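Thioredoxin-like fold domain-containing protein (Paracoccus denitrificans, PDB 3D4T) is probably a thioredoxin-like thiol-disulfide oxidoreductase that exchanges disulfide bonds through a redox-active dithiol. Local coordinates at residues A[18-23]-A[80-85]; A[66-71]-A[84-89]. One frame throughout, in Å; residues are numbered along the deposited sequence.

Contact 1: residues A[18-23]-A[80-85]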
loop_
_atom_site.group_PDB
_atom_site.type_symbol
_atom_site.label_atom_id
_atom_site.label_comp_id
_atom_site.label_asym_id
_atom_site.label_seq_id
_atom_site.Cartn_x
_atom_site.Cartn_y
_atom_site.Cartn_z
ATOM N N ALA A 18 7.650 1.047 -12.876
ATOM C CA ALA A 18 8.848 0.189 -12.647
ATOM C C ALA A 18 9.935 0.878 -11.789
ATOM O O ALA A 18 10.235 2.061 -11.994
ATOM C CB ALA A 18 9.433 -0.284 -13.996
ATOM N N GLU A 19 10.441 0.197 -10.758
ATOM C CA GLU A 19 9.796 -0.998 -10.264
ATOM C C GLU A 19 8.811 -0.562 -9.181
ATOM O O GLU A 19 9.194 0.032 -8.163
ATOM C CB GLU A 19 10.816 -1.983 -9.706
ATOM C CG GLU A 19 10.654 -3.397 -10.242
ATOM C CD GLU A 19 11.192 -3.553 -11.663
ATOM O OE1 GLU A 19 10.514 -3.112 -12.622
ATOM O OE2 GLU A 19 12.291 -4.129 -11.816
ATOM N N LEU A 20 7.533 -0.842 -9.416
ATOM C CA LEU A 20 6.500 -0.489 -8.443
ATOM C C LEU A 20 6.334 -1.537 -7.340
ATOM O O LEU A 20 6.444 -2.735 -7.576
ATOM C CB LEU A 20 5.152 -0.193 -9.121
ATOM C CG LEU A 20 5.052 0.840 -10.254
ATOM C CD1 LEU A 20 3.596 0.987 -10.689
ATOM C CD2 LEU A 20 5.604 2.211 -9.882
ATOM N N ARG A 21 6.125 -1.062 -6.114
ATOM C CA ARG A 21 5.688 -1.892 -4.976
ATOM C C ARG A 21 4.636 -1.141 -4.159
ATOM O O ARG A 21 4.683 0.081 -4.092
ATOM C CB ARG A 21 6.852 -2.194 -4.031
ATOM C CG ARG A 21 7.959 -3.077 -4.577
ATOM C CD ARG A 21 9.188 -2.913 -3.672
ATOM N NE ARG A 21 9.572 -1.496 -3.564
ATOM C CZ ARG A 21 10.445 -0.995 -2.696
ATOM N NH1 ARG A 21 11.059 -1.779 -1.803
ATOM N NH2 ARG A 21 10.701 0.304 -2.719
ATOM N N LEU A 22 3.745 -1.866 -3.508
ATOM C CA LEU A 22 2.798 -1.256 -2.596
ATOM C C LEU A 22 3.146 -1.628 -1.157
ATOM O O LEU A 22 2.913 -2.754 -0.735
ATOM C CB LEU A 22 1.367 -1.689 -2.916
ATOM C CG LEU A 22 0.235 -0.912 -2.270
ATOM C CD1 LEU A 22 0.182 0.536 -2.815
ATOM C CD2 LEU A 22 -1.057 -1.633 -2.556
ATOM N N LEU A 23 3.658 -0.666 -0.399
ATOM C CA LEU A 23 3.878 -0.861 1.025
ATOM C C LEU A 23 2.560 -0.694 1.778
ATOM O O LEU A 23 1.898 0.326 1.644
ATOM C CB LEU A 23 4.858 0.200 1.547
ATOM C CG LEU A 23 6.182 0.342 0.796
ATOM C CD1 LEU A 23 7.066 1.316 1.533
ATOM C CD2 LEU A 23 6.874 -1.025 0.669
ATOM N N PHE A 80 -1.277 2.622 2.353
ATOM C CA PHE A 80 -0.648 1.903 1.232
ATOM C C PHE A 80 0.185 2.923 0.480
ATOM O O PHE A 80 -0.361 3.863 -0.054
ATOM C CB PHE A 80 -1.718 1.281 0.300
ATOM C CG PHE A 80 -2.707 0.406 1.021
ATOM C CD1 PHE A 80 -2.459 -0.973 1.177
ATOM C CD2 PHE A 80 -3.887 0.955 1.571
ATOM C CE1 PHE A 80 -3.385 -1.807 1.849
ATOM C CE2 PHE A 80 -4.810 0.136 2.263
ATOM C CZ PHE A 80 -4.535 -1.258 2.398
ATOM N N VAL A 81 1.506 2.778 0.511
ATOM C CA VAL A 81 2.343 3.709 -0.201
ATOM C C VAL A 81 2.795 3.060 -1.517
ATOM O O VAL A 81 3.449 2.028 -1.501
ATOM C CB VAL A 81 3.575 4.130 0.625
ATOM C CG1 VAL A 81 4.443 5.056 -0.194
ATOM C CG2 VAL A 81 3.132 4.832 1.936
ATOM N N LEU A 82 2.452 3.674 -2.640
ATOM C CA LEU A 82 3.002 3.239 -3.922
ATOM C C LEU A 82 4.406 3.792 -4.115
ATOM O O LEU A 82 4.601 5.017 -4.182
ATOM C CB LEU A 82 2.107 3.664 -5.098
ATOM C CG LEU A 82 2.581 3.030 -6.415
ATOM C CD1 LEU A 82 2.264 1.520 -6.461
ATOM C CD2 LEU A 82 1.990 3.761 -7.619
ATOM N N MET A 83 5.381 2.880 -4.209
ATOM C CA MET A 83 6.793 3.233 -4.406
ATOM C C MET A 83 7.194 2.986 -5.830
ATOM O O MET A 83 6.830 1.965 -6.396
ATOM C CB MET A 83 7.692 2.366 -3.504
ATOM C CG MET A 83 7.306 2.387 -2.027
ATOM S SD MET A 83 7.637 3.962 -1.202
ATOM C CE MET A 83 9.423 4.037 -1.268
ATOM N N ALA A 84 7.933 3.928 -6.409
ATOM C CA ALA A 84 8.582 3.764 -7.724
ATOM C C ALA A 84 10.059 3.681 -7.407
ATOM O O ALA A 84 10.704 4.687 -7.039
ATOM C CB ALA A 84 8.297 4.952 -8.629
ATOM N N GLY A 85 10.593 2.467 -7.469
ATOM C CA GLY A 85 11.925 2.259 -6.981
ATOM C C GLY A 85 11.951 2.456 -5.472
ATOM O O GLY A 85 11.167 1.843 -4.723
HETATM O O HOH W 1 9.579 0.070 -5.663
#
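Leu22 meets Phe80 with both of its methyl groups: CD1 packs on Phe80 CB at 3.7 Å, while CD2 reaches the ring at Phe80 CD1, 4.0 Å away. The leucine can straddle the root of the ring because its CG stands anti to the backbone N (chi1 -167°), and the two side chains meet at a slant. Were Leu22 cut back to an alanine, the CB and ring base of Phe80 would probably lose this packing, and the ring would be freer to shift. Leu82 lies on the same face as Leu22 and Leu20, and Leu20 CD2 rests on the CB of Ala84.

On the other face, Leu23 lies against Met83. Leu23 CG and CD1 both touch Met83 CG, and the folded methionine chain also brings SD to within 3.8 Å of Leu23 CD1. Arg21 reaches along to Met83, its NH2 coming 3.7 Å from Met83 CB, and in the modelled conformer gives Gly85 O a weak, bent hydrogen bond. Its NE donates to a water that also contacts Gly85 O.

Between these two layers of side chains the backbones run antiparallel. Arg21 and Met83 form one hydrogen-bonded pair, with Met83 N to Arg21 O almost straight at 2.9 Å; Leu23 and Val81 form the next, with Val81 N to Leu23 O at 2.7 Å.

These are the two central strands of the thioredoxin-type sheet. Helix 98-111 covers the Leu20-Leu22-Leu82 face through Ile109, Leu105 and Leu108, and Phe101 meets the Phe80 ring edge-to-face; strands 55-59 and 87-93 flank the pair.

Contact 2: residues A[66-71]-A[84-89]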
loop_
_atom_site.group_PDB
_atom_site.type_symbol
_atom_site.label_atom_id
_atom_site.label_comp_id
_atom_site.label_asym_id
_atom_site.label_seq_id
_atom_site.Cartn_x
_atom_site.Cartn_y
_atom_site.Cartn_z
ATOM N N PRO A 66 16.115 0.164 5.037
ATOM C CA PRO A 66 17.133 1.058 4.481
ATOM C C PRO A 66 16.862 1.445 3.019
ATOM O O PRO A 66 16.400 0.616 2.245
ATOM C CB PRO A 66 18.409 0.205 4.572
ATOM C CG PRO A 66 18.176 -0.626 5.768
ATOM C CD PRO A 66 16.722 -1.005 5.705
ATOM N N GLY A 67 17.152 2.695 2.661
ATOM C CA GLY A 67 17.028 3.157 1.283
ATOM C C GLY A 67 15.663 3.684 0.861
ATOM O O GLY A 67 15.561 4.389 -0.144
ATOM N N LEU A 68 14.618 3.347 1.619
ATOM C CA LEU A 68 13.247 3.698 1.249
ATOM C C LEU A 68 12.942 5.147 1.613
ATOM O O LEU A 68 13.107 5.553 2.752
ATOM C CB LEU A 68 12.246 2.735 1.916
ATOM C CG LEU A 68 11.617 1.652 1.037
ATOM C CD1 LEU A 68 12.644 0.999 0.099
ATOM C CD2 LEU A 68 10.851 0.600 1.868
ATOM N N GLU A 69 12.504 5.926 0.639
ATOM C CA GLU A 69 12.333 7.356 0.831
ATOM C C GLU A 69 10.837 7.692 0.758
ATOM O O GLU A 69 10.245 7.621 -0.319
ATOM C CB GLU A 69 13.059 8.129 -0.276
ATOM C CG GLU A 69 14.533 7.802 -0.480
ATOM C CD GLU A 69 15.349 8.099 0.755
ATOM O OE1 GLU A 69 15.147 9.155 1.381
ATOM O OE2 GLU A 69 16.181 7.260 1.121
ATOM N N LEU A 70 10.250 8.082 1.882
ATOM C CA LEU A 70 8.845 8.479 1.900
ATOM C C LEU A 70 8.692 9.995 1.881
ATOM O O LEU A 70 9.528 10.707 2.430
ATOM C CB LEU A 70 8.135 7.930 3.156
ATOM C CG LEU A 70 8.041 6.423 3.438
ATOM C CD1 LEU A 70 7.143 6.176 4.610
ATOM C CD2 LEU A 70 7.522 5.643 2.238
ATOM N N ALA A 71 7.576 10.470 1.333
ATOM C CA ALA A 71 7.288 11.906 1.233
ATOM C C ALA A 71 6.984 12.505 2.596
ATOM O O ALA A 71 7.261 13.670 2.812
ATOM C CB ALA A 71 6.135 12.163 0.293
ATOM N N ALA A 84 7.933 3.928 -6.409
ATOM C CA ALA A 84 8.582 3.764 -7.724
ATOM C C ALA A 84 10.059 3.681 -7.407
ATOM O O ALA A 84 10.704 4.687 -7.039
ATOM C CB ALA A 84 8.297 4.952 -8.629
ATOM N N GLY A 85 10.593 2.467 -7.469
ATOM C CA GLY A 85 11.925 2.259 -6.981
ATOM C C GLY A 85 11.951 2.456 -5.472
ATOM O O GLY A 85 11.167 1.843 -4.723
ATOM N N ASP A 86 12.864 3.289 -5.009
ATOM C CA ASP A 86 12.979 3.494 -3.553
ATOM C C ASP A 86 12.297 4.774 -3.089
ATOM O O ASP A 86 12.502 5.188 -1.953
ATOM C CB ASP A 86 14.449 3.516 -3.125
ATOM C CG ASP A 86 15.121 2.137 -3.199
ATOM O OD1 ASP A 86 14.471 1.070 -3.034
ATOM O OD2 ASP A 86 16.346 2.134 -3.405
ATOM N N VAL A 87 11.472 5.377 -3.960
ATOM C CA VAL A 87 10.846 6.669 -3.650
ATOM C C VAL A 87 9.321 6.623 -3.782
ATOM O O VAL A 87 8.760 6.065 -4.731
ATOM C CB VAL A 87 11.485 7.876 -4.439
ATOM C CG1 VAL A 87 11.243 7.769 -5.924
ATOM C CG2 VAL A 87 10.958 9.206 -3.940
ATOM N N GLU A 88 8.654 7.185 -2.784
ATOM C CA GLU A 88 7.213 7.248 -2.772
ATOM C C GLU A 88 6.744 8.015 -3.995
ATOM O O GLU A 88 7.175 9.144 -4.239
ATOM C CB GLU A 88 6.714 7.936 -1.505
ATOM C CG GLU A 88 5.208 8.290 -1.518
ATOM C CD GLU A 88 4.647 8.613 -0.139
ATOM O OE1 GLU A 88 5.402 8.645 0.857
ATOM O OE2 GLU A 88 3.429 8.811 -0.042
ATOM N N SER A 89 5.830 7.393 -4.729
ATOM C CA SER A 89 5.116 8.041 -5.827
ATOM C C SER A 89 3.793 8.671 -5.320
ATOM O O SER A 89 3.408 9.767 -5.723
ATOM C CB SER A 89 4.853 6.986 -6.917
ATOM O OG SER A 89 4.195 7.563 -8.027
#
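Glu88 swings its CG anti to the backbone N (chi1 169°) and keeps the rest of the chain extended, which carries OE1 up to the amide of Ala71. In Asp86, CG stands beside the backbone N (chi1 -71°), which puts OD1 3.6 Å from Leu68 CD1; its CB, placed by the backbone, lies 3.3 Å from Gly67 O. Both residues belong to the beta hairpin that ends the thioredoxin-like sheet, whose type II' turn runs from Ala84 to Val87 with Gly85 at its positive-phi position.

Residues 66-71, an irregular loop, dock on the outgoing arm of that hairpin and run in the same direction as it. One bridge, between Glu69 and Val87, joins the backbones. Glu69 N donates to Asp86 O at 2.7 Å and Glu69 O accepts from Glu88 N at 3.0 Å, so the two sides of this one residue grip the strand on either side of Val87. The Glu69 chain folds over after its CB and CG pass Asp86 O, and its carboxylate leads away from the hairpin.

Leucines line the inner side of the loop. Leu68 crosses Asp86 at roughly a right angle and also packs on Met83 and Leu23; Leu70 continues onto Val81, Met83 and Phe25.

The Glu88 carboxylate is shared between loop and strand. Its OE2 forms a salt bridge with Arg91, which probably steadies the group's rotation, while Ala71 N approaches OE1 from above the carboxylate plane, 45° out of it, at 2.9 Å.

Overall arrangement
Contact 1 and contact 2 lie about 8 Å apart, centre to centre, and share Ala84 and Gly85, where strand 79-84 turns into strand 87-93. Contact 1 forms the middle of the sheet; contact 2 adds a surface loop to the neighbouring edge strand. A probable hydrogen bond from Ser89 N to Leu82 O, 2.7 Å, ties the two hairpin arms, and Met83 CE packs 3.6 Å from Glu88 N. Leu68 CD1 lies 3.5 Å from Arg21 NH2. The disulfide Cys30-Cys33, a CxxC pair at a helix start and the likely redox centre, belongs to neither contact, although the Phe80 side chain of contact 1 lies near it without touching.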